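Local coordinates for bifunctional protein PutA (Bradyrhizobium diazoefficiens, PDB 6BSN) that probably oxidises proline to glutamate in two steps, through an FAD-dependent proline dehydrogenase and an NAD-dependent aldehyde dehydrogenase joined in one chain, at residues R191-M196 / R441-V446; P234-K239 / L275-D280; Q393-N398 / E416-H421. The protein carries 1 engineered substitution. All coordinates share one frame; numbering follows the deposited sequence.

In the fold
All three contacts are buried pairings of parallel strands in the proline dehydrogenase barrel. Contact 1 joins strand 193-196 to strand 440-448, which closes the sheet; contact 2 continues it from 193-196 through 235-238 to 276-279, and contact 3 meets 440-448 from the other side through strand 416-420. Contacts 2 and 3 each belong to a beta-alpha-beta unit, whereas contact 1 joins strands far apart in sequence. Their chemistry follows their place: contact 1 is mostly backbone bonding and apolar contacts, with an arginine-serine bond and a tyrosine that reaches the flavin, contact 2 ends in a serine-lysine-aspartate group beside the flavin, and contact 3 combines a buried amide-carboxylate cluster with direct bonds to the cofactor phosphates.

Contact 1: R191-M196 / R441-V446; sequences RYSFDM and RTYAPV
Ser193 lays its CB over one face of the Tyr443 ring, 3.9 Å from the centroid and offset toward the rim, a CH-pi contact. Its OG, beside the backbone N at chi1 -62°, is turned to Arg441, whose NH1 donates to it at 3.2 Å within the guanidinium plane; the same OG also meets Gly235 N, and the NE of Arg441 pairs with Glu416. On the opposite face of the sheet, Val446 CG2 sits over the Phe194 ring, 4.1 Å from its centroid, the two side chains slanting across each other. Met196, its chain folded at chi2 and chi3, brings SD to 4.1 Å from Val446 CB. Tyr192 approaches obliquely, with CD2 3.4 Å from Ala444 CB. Between these two faces the backbones form a parallel ladder, from Ser193 N donating to Thr442 O at 2.8 Å to Val446 N donating to Asp195 O at 3.0 Å. The Tyr443 hydroxyl bonds to Arg341 beside the flavin, and Asp195 OD2 to Tyr455. Strand 193-196 continues the barrel sheet into strand 235-238, strand 440-448 into 416-420, and helix 204-223 packs on Phe194 and Met196.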
loop_
_atom_site.group_PDB
_atom_site.type_symbol
_atom_site.label_atom_id
_atom_site.label_comp_id
_atom_site.label_asym_id
_atom_site.label_seq_id
_atom_site.Cartn_x
_atom_site.Cartn_y
_atom_site.Cartn_z
ATOM N N ARG A 191 21.818 59.725 -2.266
ATOM C CA ARG A 191 20.452 59.240 -2.140
ATOM C C ARG A 191 20.389 57.829 -1.576
ATOM O O ARG A 191 19.329 57.199 -1.622
ATOM C CB ARG A 191 19.739 59.301 -3.494
ATOM N N TYR A 192 21.485 57.319 -1.029
ATOM C CA TYR A 192 21.442 55.979 -0.466
ATOM C C TYR A 192 22.555 55.809 0.555
ATOM O O TYR A 192 23.585 56.489 0.503
ATOM C CB TYR A 192 21.539 54.911 -1.568
ATOM C CG TYR A 192 22.779 55.029 -2.411
ATOM C CD1 TYR A 192 22.756 55.699 -3.631
ATOM C CD2 TYR A 192 23.988 54.492 -1.978
ATOM C CE1 TYR A 192 23.895 55.816 -4.404
ATOM C CE2 TYR A 192 25.132 54.601 -2.743
ATOM C CZ TYR A 192 25.087 55.265 -3.956
ATOM O OH TYR A 192 26.235 55.375 -4.717
ATOM N N SER A 193 22.333 54.888 1.481
ATOM C CA SER A 193 23.334 54.535 2.469
ATOM C C SER A 193 24.191 53.396 1.923
ATOM O O SER A 193 23.811 52.706 0.971
ATOM C CB SER A 193 22.648 54.126 3.779
ATOM O OG SER A 193 21.902 55.201 4.310
ATOM N N PHE A 194 25.360 53.207 2.532
ATOM C CA PHE A 194 26.354 52.263 2.030
ATOM C C PHE A 194 26.292 50.984 2.862
ATOM O O PHE A 194 26.557 51.003 4.069
ATOM C CB PHE A 194 27.777 52.840 2.071
ATOM C CG PHE A 194 28.035 54.010 1.127
ATOM C CD1 PHE A 194 27.032 54.562 0.331
ATOM C CD2 PHE A 194 29.314 54.556 1.044
ATOM C CE1 PHE A 194 27.296 55.658 -0.516
ATOM C CE2 PHE A 194 29.589 55.661 0.201
ATOM C CZ PHE A 194 28.584 56.199 -0.590
ATOM N N ASP A 195 25.957 49.882 2.212
ATOM C CA ASP A 195 26.070 48.544 2.792
ATOM C C ASP A 195 27.429 48.059 2.302
ATOM O O ASP A 195 27.582 47.707 1.126
ATOM C CB ASP A 195 24.928 47.651 2.314
ATOM C CG ASP A 195 25.063 46.195 2.769
ATOM O OD1 ASP A 195 25.769 45.909 3.771
ATOM O OD2 ASP A 195 24.473 45.325 2.083
ATOM N N MET A 196 28.447 48.158 3.154
ATOM C CA MET A 196 29.795 47.915 2.660
ATOM C C MET A 196 30.004 46.432 2.385
ATOM O O MET A 196 29.753 45.585 3.245
ATOM C CB MET A 196 30.837 48.432 3.645
ATOM C CG MET A 196 30.695 49.920 3.953
ATOM S SD MET A 196 30.872 50.979 2.500
ATOM C CE MET A 196 32.539 50.540 1.964
ATOM N N ARG A 441 14.935 53.987 4.274
ATOM C CA ARG A 441 16.342 54.110 3.920
ATOM C C ARG A 441 16.701 53.053 2.876
ATOM O O ARG A 441 16.335 51.871 3.023
ATOM C CB ARG A 441 17.203 53.942 5.173
ATOM C CG ARG A 441 18.706 54.034 4.970
ATOM C CD ARG A 441 19.402 53.856 6.319
ATOM N NE ARG A 441 18.863 54.769 7.324
ATOM C CZ ARG A 441 19.358 55.985 7.573
ATOM N NH1 ARG A 441 20.407 56.444 6.878
ATOM N NH2 ARG A 441 18.805 56.758 8.512
ATOM N N THR A 442 17.406 53.476 1.819
ATOM C CA THR A 442 17.859 52.579 0.756
ATOM C C THR A 442 19.373 52.441 0.844
ATOM O O THR A 442 20.087 53.446 0.813
ATOM C CB THR A 442 17.454 53.102 -0.631
ATOM O OG1 THR A 442 16.033 53.172 -0.713
ATOM C CG2 THR A 442 17.950 52.170 -1.748
ATOM N N TYR A 443 19.854 51.205 0.946
ATOM C CA TYR A 443 21.280 50.913 0.970
ATOM C C TYR A 443 21.724 50.393 -0.386
ATOM O O TYR A 443 21.039 49.568 -1.002
ATOM C CB TYR A 443 21.634 49.840 2.001
ATOM C CG TYR A 443 21.578 50.238 3.439
ATOM C CD1 TYR A 443 22.718 50.604 4.120
ATOM C CD2 TYR A 443 20.375 50.176 4.137
ATOM C CE1 TYR A 443 22.667 50.942 5.478
ATOM C CE2 TYR A 443 20.307 50.497 5.474
ATOM C CZ TYR A 443 21.442 50.888 6.140
ATOM O OH TYR A 443 21.343 51.212 7.470
ATOM N N ALA A 444 22.880 50.824 -0.808
ATOM C CA ALA A 444 23.512 50.208 -1.964
ATOM C C ALA A 444 24.743 49.416 -1.527
ATOM O O ALA A 444 25.473 49.867 -0.634
ATOM C CB ALA A 444 23.921 51.282 -2.996
ATOM N N PRO A 445 25.007 48.245 -2.116
ATOM C CA PRO A 445 26.276 47.556 -1.847
ATOM C C PRO A 445 27.430 48.341 -2.448
ATOM O O PRO A 445 27.369 48.755 -3.608
ATOM C CB PRO A 445 26.104 46.198 -2.543
ATOM C CG PRO A 445 24.669 46.118 -2.918
ATOM C CD PRO A 445 24.191 47.496 -3.079
ATOM N N VAL A 446 28.468 48.564 -1.648
ATOM C CA VAL A 446 29.623 49.353 -2.066
ATOM C C VAL A 446 30.875 48.590 -1.667
ATOM O O VAL A 446 30.979 48.144 -0.521
ATOM C CB VAL A 446 29.627 50.767 -1.440
ATOM C CG1 VAL A 446 30.838 51.580 -1.922
ATOM C CG2 VAL A 446 28.348 51.533 -1.762
#

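Contact 2: P234-K239 / L275-D280; sequences PGISVK and LNFTVD. With FDA (dihydroflavine-adenine dinucleotide), chain C.
Asp280 brings the end of this strand pair to the flavin pocket, its CB 3.4 Å from O4 of the dihydroflavin, and its carboxylate is shared by two residues of the facing segment. Ser237 OG donates to Asp280 OD1 at 2.8 Å, on the syn side and 17° out of the carboxylate plane. Lys239 reaches the other oxygen: its chain is extended as far as CE and bends only at chi4 (41°), which brings NZ to the anti lone pair of Asp280 OD2 in a salt bridge of 2.9 Å. The aspartate is thus held from two directions, which should limit its rotation. Arg341 adds a third grip, forming a salt bridge with OD1 while also bonding to Ser237 OG, so the serine and arginine probably help to position this oxygen.

Strands 235-238 and 276-279 are the two parallel strands of a beta-alpha-beta unit whose connecting helix is 252-272, part of the TIM-type barrel of proline dehydrogenases. Their ladder runs from Asn276 N, bonded to Pro234 O, to Asp280 N, which donates to Val238 O at 2.8 Å and fixes the backbone from which the carboxylate projects.

The face away from Ser237 and Thr278 is apolar. Phe277, with CG anti to its backbone N (chi1 -176°), lies alongside Ile236, whose CG2 is 3.7 Å from CD1 of the ring. Val238 crosses the same side chain at about a right angle, its CG2 3.8 Å from Phe277 CZ. Helix 204-223 packs on Ile236 and Val238, while Asn276, on the Ser237 side, bonds to Gly308.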
loop_
_atom_site.group_PDB
_atom_site.type_symbol
_atom_site.label_atom_id
_atom_site.label_comp_id
_atom_site.label_asym_id
_atom_site.label_seq_id
_atom_site.Cartn_x
_atom_site.Cartn_y
_atom_site.Cartn_z
ATOM N N PRO A 234 22.792 60.030 5.941
ATOM C CA PRO A 234 23.171 58.736 5.367
ATOM C C PRO A 234 23.732 57.806 6.428
ATOM O O PRO A 234 24.189 58.224 7.499
ATOM C CB PRO A 234 24.242 59.089 4.322
ATOM C CG PRO A 234 24.196 60.578 4.170
ATOM C CD PRO A 234 23.666 61.120 5.466
ATOM N N GLY A 235 23.682 56.518 6.110
ATOM C CA GLY A 235 24.249 55.503 6.968
ATOM C C GLY A 235 25.322 54.654 6.311
ATOM O O GLY A 235 25.464 54.621 5.084
ATOM N N ILE A 236 26.093 53.969 7.139
ATOM C CA ILE A 236 27.060 52.986 6.685
ATOM C C ILE A 236 26.889 51.727 7.526
ATOM O O ILE A 236 26.636 51.807 8.733
ATOM C CB ILE A 236 28.499 53.541 6.780
ATOM C CG1 ILE A 236 29.500 52.577 6.148
ATOM C CG2 ILE A 236 28.875 53.864 8.224
ATOM C CD1 ILE A 236 30.928 53.122 6.114
ATOM N N SER A 237 27.054 50.568 6.889
ATOM C CA SER A 237 26.929 49.258 7.515
ATOM C C SER A 237 28.277 48.556 7.495
ATOM O O SER A 237 28.929 48.503 6.439
ATOM C CB SER A 237 25.909 48.399 6.773
ATOM O OG SER A 237 24.744 48.236 7.540
ATOM N N VAL A 238 28.682 48.004 8.651
ATOM C CA VAL A 238 29.972 47.331 8.793
ATOM C C VAL A 238 29.778 45.974 9.454
ATOM O O VAL A 238 28.833 45.768 10.219
ATOM C CB VAL A 238 30.972 48.174 9.606
ATOM C CG1 VAL A 238 31.184 49.521 8.927
ATOM C CG2 VAL A 238 30.494 48.336 11.010
ATOM N N LYS A 239 30.708 45.054 9.175
ATOM C CA LYS A 239 30.721 43.713 9.752
ATOM C C LYS A 239 31.932 43.559 10.668
ATOM O O LYS A 239 33.065 43.840 10.264
ATOM C CB LYS A 239 30.755 42.637 8.661
ATOM C CG LYS A 239 29.415 42.340 8.030
ATOM C CD LYS A 239 29.546 41.237 7.000
ATOM C CE LYS A 239 28.201 40.986 6.334
ATOM N NZ LYS A 239 27.468 42.262 6.054
ATOM N N LEU A 275 26.601 60.530 11.341
ATOM C CA LEU A 275 26.041 59.489 10.485
ATOM C C LEU A 275 25.331 58.414 11.311
ATOM O O LEU A 275 25.552 58.271 12.508
ATOM C CB LEU A 275 27.141 58.832 9.651
ATOM C CG LEU A 275 27.923 59.727 8.668
ATOM C CD1 LEU A 275 28.884 58.863 7.864
ATOM C CD2 LEU A 275 26.973 60.484 7.729
ATOM N N ASN A 276 24.485 57.641 10.639
ATOM C CA ASN A 276 23.988 56.382 11.183
ATOM C C ASN A 276 25.043 55.297 10.958
ATOM O O ASN A 276 25.397 55.001 9.812
ATOM C CB ASN A 276 22.659 56.016 10.511
ATOM C CG ASN A 276 22.082 54.647 10.994
ATOM O OD1 ASN A 276 21.441 53.940 10.221
ATOM N ND2 ASN A 276 22.317 54.288 12.257
ATOM N N PHE A 277 25.529 54.689 12.042
ATOM C CA PHE A 277 26.603 53.698 12.006
ATOM C C PHE A 277 26.079 52.360 12.544
ATOM O O PHE A 277 25.777 52.242 13.734
ATOM C CB PHE A 277 27.796 54.223 12.821
ATOM C CG PHE A 277 29.002 53.329 12.785
ATOM C CD1 PHE A 277 29.942 53.455 11.764
ATOM C CD2 PHE A 277 29.196 52.371 13.767
ATOM C CE1 PHE A 277 31.064 52.635 11.713
ATOM C CE2 PHE A 277 30.312 51.536 13.731
ATOM C CZ PHE A 277 31.249 51.667 12.700
ATOM N N THR A 278 25.989 51.339 11.685
ATOM C CA THR A 278 25.270 50.107 12.014
ATOM C C THR A 278 26.213 48.914 11.963
ATOM O O THR A 278 26.820 48.643 10.920
ATOM C CB THR A 278 24.095 49.853 11.046
ATOM O OG1 THR A 278 23.215 50.975 11.016
ATOM C CG2 THR A 278 23.289 48.646 11.505
ATOM N N VAL A 279 26.290 48.170 13.065
ATOM C CA VAL A 279 26.985 46.881 13.083
ATOM C C VAL A 279 26.044 45.768 12.602
ATOM O O VAL A 279 25.031 45.447 13.242
ATOM C CB VAL A 279 27.538 46.576 14.484
ATOM C CG1 VAL A 279 28.362 45.293 14.460
ATOM C CG2 VAL A 279 28.391 47.770 14.991
ATOM N N ASP A 280 26.387 45.162 11.477
ATOM C CA ASP A 280 25.598 44.070 10.936
ATOM C C ASP A 280 25.620 42.861 11.872
ATOM O O ASP A 280 26.518 42.696 12.700
ATOM C CB ASP A 280 26.130 43.688 9.554
ATOM C CG ASP A 280 25.796 44.732 8.475
ATOM O OD1 ASP A 280 25.030 45.691 8.744
ATOM O OD2 ASP A 280 26.308 44.571 7.349
HETATM P PA FDA C . 11.115 37.322 3.356
HETATM O O1A FDA C . 10.765 36.550 2.052
HETATM O O2A FDA C . 10.078 37.826 4.193
HETATM O O5B FDA C . 11.780 36.556 4.436
HETATM C C5B FDA C . 12.895 35.734 4.108
HETATM C C4B FDA C . 13.596 35.271 5.382
HETATM O O4B FDA C . 12.830 34.353 6.114
HETATM C C3B FDA C . 14.904 34.571 5.191
HETATM O O3B FDA C . 15.905 35.467 4.942
HETATM C C2B FDA C . 15.074 33.885 6.485
HETATM O O2B FDA C . 15.613 34.747 7.430
HETATM C C1B FDA C . 13.670 33.523 6.844
HETATM N N9A FDA C . 13.326 32.141 6.557
HETATM C C8A FDA C . 13.221 31.512 5.325
HETATM N N7A FDA C . 12.895 30.241 5.511
HETATM C C5A FDA C . 12.777 29.986 6.875
HETATM C C6A FDA C . 12.467 28.878 7.641
HETATM N N6A FDA C . 12.167 27.620 7.015
HETATM N N1A FDA C . 12.432 28.965 8.980
HETATM C C2A FDA C . 12.708 30.121 9.617
HETATM N N3A FDA C . 13.009 31.230 8.890
HETATM C C4A FDA C . 13.049 31.195 7.559
HETATM N N1 FDA C . 20.461 39.862 7.514
HETATM C C2 FDA C . 21.318 39.501 8.598
HETATM O O2 FDA C . 21.303 38.189 9.002
HETATM N N3 FDA C . 22.146 40.475 9.217
HETATM C C4 FDA C . 22.117 41.807 8.758
HETATM O O4 FDA C . 22.898 42.772 9.338
HETATM C C4X FDA C . 21.215 42.181 7.633
HETATM N N5 FDA C . 21.211 43.527 7.134
HETATM C C5X FDA C . 20.179 43.898 6.177
HETATM C C6 FDA C . 20.031 45.341 5.801
HETATM C C7 FDA C . 18.975 45.700 4.921
HETATM C C7M FDA C . 18.813 47.145 4.535
HETATM C C8 FDA C . 18.074 44.708 4.405
HETATM C C8M FDA C . 16.943 45.058 3.469
HETATM C C9 FDA C . 18.226 43.352 4.766
HETATM C C9A FDA C . 19.321 42.960 5.682
HETATM N N10 FDA C . 19.529 41.557 5.979
HETATM C C10 FDA C . 20.425 41.229 7.049
HETATM C "C1'" FDA C . 18.888 40.470 5.216
HETATM C "C2'" FDA C . 17.632 39.984 5.919
HETATM O "O2'" FDA C . 17.961 39.354 7.106
HETATM C "C3'" FDA C . 16.850 39.024 5.038
HETATM O "O3'" FDA C . 17.697 37.993 4.744
HETATM C "C4'" FDA C . 16.329 39.571 3.707
HETATM O "O4'" FDA C . 16.093 40.936 3.789
HETATM C "C5'" FDA C . 15.030 38.883 3.302
HETATM O "O5'" FDA C . 14.066 38.973 4.333
HETATM P P FDA C . 12.613 39.638 4.144
HETATM O O1P FDA C . 11.877 40.218 5.393
HETATM O O2P FDA C . 12.934 40.636 2.977
HETATM O O3P FDA C . 11.937 38.545 3.127
#

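Contact 3: Q393-N398 / E416-H421; sequences QFATHN and EFQRLH. With FDA (dihydroflavine-adenine dinucleotide), chain C.
The His397 ring receives Leu420 N at its edge, 1° from the ring plane, in a hydrogen bond of 3.0 Å to NE2; Arg419 CA and the flavin methyl C8M approach the ring obliquely. Its CD2 also touches Arg419 CB at 3.5 Å, the two side chains crossing at about a right angle. Were His397 an alanine, Leu420 N would lose its acceptor and a gap would probably open beside the flavin methyl.

The amides of Gln393 and Gln418 and the carboxylate of Glu416 form a buried cluster. The Gln393 amide and Glu416 carboxylate run alongside each other, planes 26° apart, and NE2 of Gln393 makes a weak bond to OE2 of Glu416. Gln418 NE2 gives a straighter bond to Glu416 OE2, 2.8 Å and nearly in the Gln418 amide plane, while Arg441 supplies a salt bridge. A water bridges Gln393 OE1 and Gln418 NE2; Gln393 NE2 also bonds to Asn276, and Gln418 OE1 to Arg341. On the opposite face of the sheet, Phe394 CB meets Phe417 CD2 at 3.8 Å.

These strands belong to a beta-alpha-beta unit whose helix 399-409 is N-capped by Asn398. At the turn, Thr396 OG1, anti to the backbone N at chi1 174°, donates to FDA O1P at 2.6 Å and accepts from Asn398 N in an ST turn. His397 N reaches O2P at 3.1 Å and Asn398 ND2 reaches O2A. Neutral donors at this helix start contribute to holding the pyrophosphate, with Lys344 also bonded to the cofactor, and the helix N-terminus would probably help to stabilise the negative charge.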
loop_
_atom_site.group_PDB
_atom_site.type_symbol
_atom_site.label_atom_id
_atom_site.label_comp_id
_atom_site.label_asym_id
_atom_site.label_seq_id
_atom_site.Cartn_x
_atom_site.Cartn_y
_atom_site.Cartn_z
ATOM N N GLN A 393 14.581 50.423 12.872
ATOM C CA GLN A 393 14.698 50.407 11.415
ATOM C C GLN A 393 14.275 49.015 10.961
ATOM O O GLN A 393 14.937 48.023 11.288
ATOM C CB GLN A 393 16.129 50.743 10.967
ATOM C CG GLN A 393 16.679 52.011 11.643
ATOM C CD GLN A 393 18.207 52.132 11.549
ATOM O OE1 GLN A 393 18.959 51.275 12.040
ATOM N NE2 GLN A 393 18.664 53.189 10.899
ATOM N N PHE A 394 13.164 48.930 10.240
ATOM C CA PHE A 394 12.590 47.640 9.861
ATOM C C PHE A 394 13.058 47.341 8.444
ATOM O O PHE A 394 12.537 47.897 7.481
ATOM C CB PHE A 394 11.069 47.662 10.013
ATOM C CG PHE A 394 10.625 47.992 11.423
ATOM C CD1 PHE A 394 10.848 47.086 12.457
ATOM C CD2 PHE A 394 10.047 49.221 11.731
ATOM C CE1 PHE A 394 10.487 47.389 13.755
ATOM C CE2 PHE A 394 9.677 49.522 13.020
ATOM C CZ PHE A 394 9.893 48.603 14.040
ATOM N N ALA A 395 14.079 46.486 8.327
ATOM C CA ALA A 395 14.683 46.135 7.044
ATOM C C ALA A 395 14.008 44.875 6.514
ATOM O O ALA A 395 14.286 43.761 6.972
ATOM C CB ALA A 395 16.187 45.931 7.191
ATOM N N THR A 396 13.129 45.050 5.532
ATOM C CA THR A 396 12.410 43.938 4.923
ATOM C C THR A 396 11.842 44.393 3.584
ATOM O O THR A 396 11.522 45.570 3.406
ATOM C CB THR A 396 11.278 43.446 5.837
ATOM O OG1 THR A 396 10.502 42.454 5.155
ATOM C CG2 THR A 396 10.380 44.578 6.198
ATOM N N HIS A 397 11.709 43.450 2.650
ATOM C CA HIS A 397 11.030 43.707 1.385
ATOM C C HIS A 397 9.719 42.931 1.294
ATOM O O HIS A 397 9.194 42.725 0.197
ATOM C CB HIS A 397 11.924 43.361 0.184
ATOM C CG HIS A 397 13.328 43.875 0.293
ATOM N ND1 HIS A 397 14.405 43.051 0.540
ATOM C CD2 HIS A 397 13.831 45.128 0.188
ATOM C CE1 HIS A 397 15.509 43.774 0.574
ATOM N NE2 HIS A 397 15.187 45.038 0.376
ATOM N N ASN A 398 9.189 42.498 2.426
ATOM C CA ASN A 398 7.945 41.740 2.483
ATOM C C ASN A 398 6.788 42.709 2.678
ATOM O O ASN A 398 6.727 43.389 3.704
ATOM C CB ASN A 398 8.014 40.734 3.632
ATOM C CG ASN A 398 6.744 39.918 3.793
ATOM O OD1 ASN A 398 5.629 40.442 3.749
ATOM N ND2 ASN A 398 6.916 38.626 4.028
ATOM N N GLU A 416 11.848 53.893 10.896
ATOM C CA GLU A 416 11.954 53.925 9.443
ATOM C C GLU A 416 11.918 52.498 8.917
ATOM O O GLU A 416 12.144 51.534 9.655
ATOM C CB GLU A 416 13.251 54.624 8.974
ATOM C CG GLU A 416 14.469 53.682 9.055
ATOM C CD GLU A 416 15.808 54.337 8.762
ATOM O OE1 GLU A 416 15.873 55.581 8.622
ATOM O OE2 GLU A 416 16.811 53.588 8.702
ATOM N N PHE A 417 11.649 52.368 7.622
ATOM C CA PHE A 417 11.889 51.111 6.937
ATOM C C PHE A 417 13.232 51.157 6.193
ATOM O O PHE A 417 13.834 52.220 5.991
ATOM C CB PHE A 417 10.739 50.799 5.975
ATOM C CG PHE A 417 9.437 50.507 6.666
ATOM C CD1 PHE A 417 8.477 51.502 6.810
ATOM C CD2 PHE A 417 9.173 49.233 7.174
ATOM C CE1 PHE A 417 7.271 51.232 7.468
ATOM C CE2 PHE A 417 7.983 48.955 7.819
ATOM C CZ PHE A 417 7.029 49.942 7.969
ATOM N N GLN A 418 13.703 49.981 5.779
ATOM C CA GLN A 418 14.968 49.890 5.054
ATOM C C GLN A 418 14.834 48.860 3.945
ATOM O O GLN A 418 14.091 47.880 4.062
ATOM C CB GLN A 418 16.151 49.506 5.951
ATOM C CG GLN A 418 16.483 50.514 7.033
ATOM C CD GLN A 418 17.804 50.223 7.729
ATOM O OE1 GLN A 418 18.299 49.080 7.721
ATOM N NE2 GLN A 418 18.383 51.262 8.349
ATOM N N ARG A 419 15.549 49.109 2.856
ATOM C CA ARG A 419 15.579 48.188 1.745
ATOM C C ARG A 419 16.970 48.209 1.132
ATOM O O ARG A 419 17.785 49.094 1.405
ATOM C CB ARG A 419 14.526 48.558 0.695
ATOM C CG ARG A 419 14.810 49.913 0.021
ATOM C CD ARG A 419 13.790 50.232 -1.078
ATOM N NE ARG A 419 14.299 51.250 -1.993
ATOM C CZ ARG A 419 14.792 50.986 -3.201
ATOM N NH1 ARG A 419 15.244 51.968 -3.953
ATOM N NH2 ARG A 419 14.834 49.740 -3.651
ATOM N N LEU A 420 17.213 47.239 0.263
ATOM C CA LEU A 420 18.446 47.137 -0.496
ATOM C C LEU A 420 18.189 47.598 -1.927
ATOM O O LEU A 420 17.171 47.237 -2.524
ATOM C CB LEU A 420 18.946 45.687 -0.493
ATOM C CG LEU A 420 20.040 45.416 0.526
ATOM C CD1 LEU A 420 20.293 43.914 0.656
ATOM C CD2 LEU A 420 21.311 46.179 0.119
ATOM N N HIS A 421 19.114 48.381 -2.472
ATOM C CA HIS A 421 18.963 48.862 -3.844
ATOM C C HIS A 421 18.700 47.688 -4.771
ATOM O O HIS A 421 19.340 46.644 -4.656
ATOM C CB HIS A 421 20.219 49.622 -4.291
ATOM C CG HIS A 421 19.948 50.691 -5.303
ATOM N ND1 HIS A 421 19.522 50.414 -6.587
ATOM C CD2 HIS A 421 20.021 52.041 -5.215
ATOM C CE1 HIS A 421 19.349 51.545 -7.245
ATOM N NE2 HIS A 421 19.640 52.548 -6.434
HETATM P PA FDA C . 11.115 37.322 3.356
HETATM O O1A FDA C . 10.765 36.550 2.052
HETATM O O2A FDA C . 10.078 37.826 4.193
HETATM O O5B FDA C . 11.780 36.556 4.436
HETATM C C5B FDA C . 12.895 35.734 4.108
HETATM C C4B FDA C . 13.596 35.271 5.382
HETATM O O4B FDA C . 12.830 34.353 6.114
HETATM C C3B FDA C . 14.904 34.571 5.191
HETATM O O3B FDA C . 15.905 35.467 4.942
HETATM C C2B FDA C . 15.074 33.885 6.485
HETATM O O2B FDA C . 15.613 34.747 7.430
HETATM C C1B FDA C . 13.670 33.523 6.844
HETATM N N9A FDA C . 13.326 32.141 6.557
HETATM C C8A FDA C . 13.221 31.512 5.325
HETATM N N7A FDA C . 12.895 30.241 5.511
HETATM C C5A FDA C . 12.777 29.986 6.875
HETATM C C6A FDA C . 12.467 28.878 7.641
HETATM N N6A FDA C . 12.167 27.620 7.015
HETATM N N1A FDA C . 12.432 28.965 8.980
HETATM C C2A FDA C . 12.708 30.121 9.617
HETATM N N3A FDA C . 13.009 31.230 8.890
HETATM C C4A FDA C . 13.049 31.195 7.559
HETATM N N1 FDA C . 20.461 39.862 7.514
HETATM C C2 FDA C . 21.318 39.501 8.598
HETATM O O2 FDA C . 21.303 38.189 9.002
HETATM N N3 FDA C . 22.146 40.475 9.217
HETATM C C4 FDA C . 22.117 41.807 8.758
HETATM O O4 FDA C . 22.898 42.772 9.338
HETATM C C4X FDA C . 21.215 42.181 7.633
HETATM N N5 FDA C . 21.211 43.527 7.134
HETATM C C5X FDA C . 20.179 43.898 6.177
HETATM C C6 FDA C . 20.031 45.341 5.801
HETATM C C7 FDA C . 18.975 45.700 4.921
HETATM C C7M FDA C . 18.813 47.145 4.535
HETATM C C8 FDA C . 18.074 44.708 4.405
HETATM C C8M FDA C . 16.943 45.058 3.469
HETATM C C9 FDA C . 18.226 43.352 4.766
HETATM C C9A FDA C . 19.321 42.960 5.682
HETATM N N10 FDA C . 19.529 41.557 5.979
HETATM C C10 FDA C . 20.425 41.229 7.049
HETATM C "C1'" FDA C . 18.888 40.470 5.216
HETATM C "C2'" FDA C . 17.632 39.984 5.919
HETATM O "O2'" FDA C . 17.961 39.354 7.106
HETATM C "C3'" FDA C . 16.850 39.024 5.038
HETATM O "O3'" FDA C . 17.697 37.993 4.744
HETATM C "C4'" FDA C . 16.329 39.571 3.707
HETATM O "O4'" FDA C . 16.093 40.936 3.789
HETATM C "C5'" FDA C . 15.030 38.883 3.302
HETATM O "O5'" FDA C . 14.066 38.973 4.333
HETATM P P FDA C . 12.613 39.638 4.144
HETATM O O1P FDA C . 11.877 40.218 5.393
HETATM O O2P FDA C . 12.934 40.636 2.977
HETATM O O3P FDA C . 11.937 38.545 3.127
HETATM O O HOH W 1 20.726 50.451 10.275
#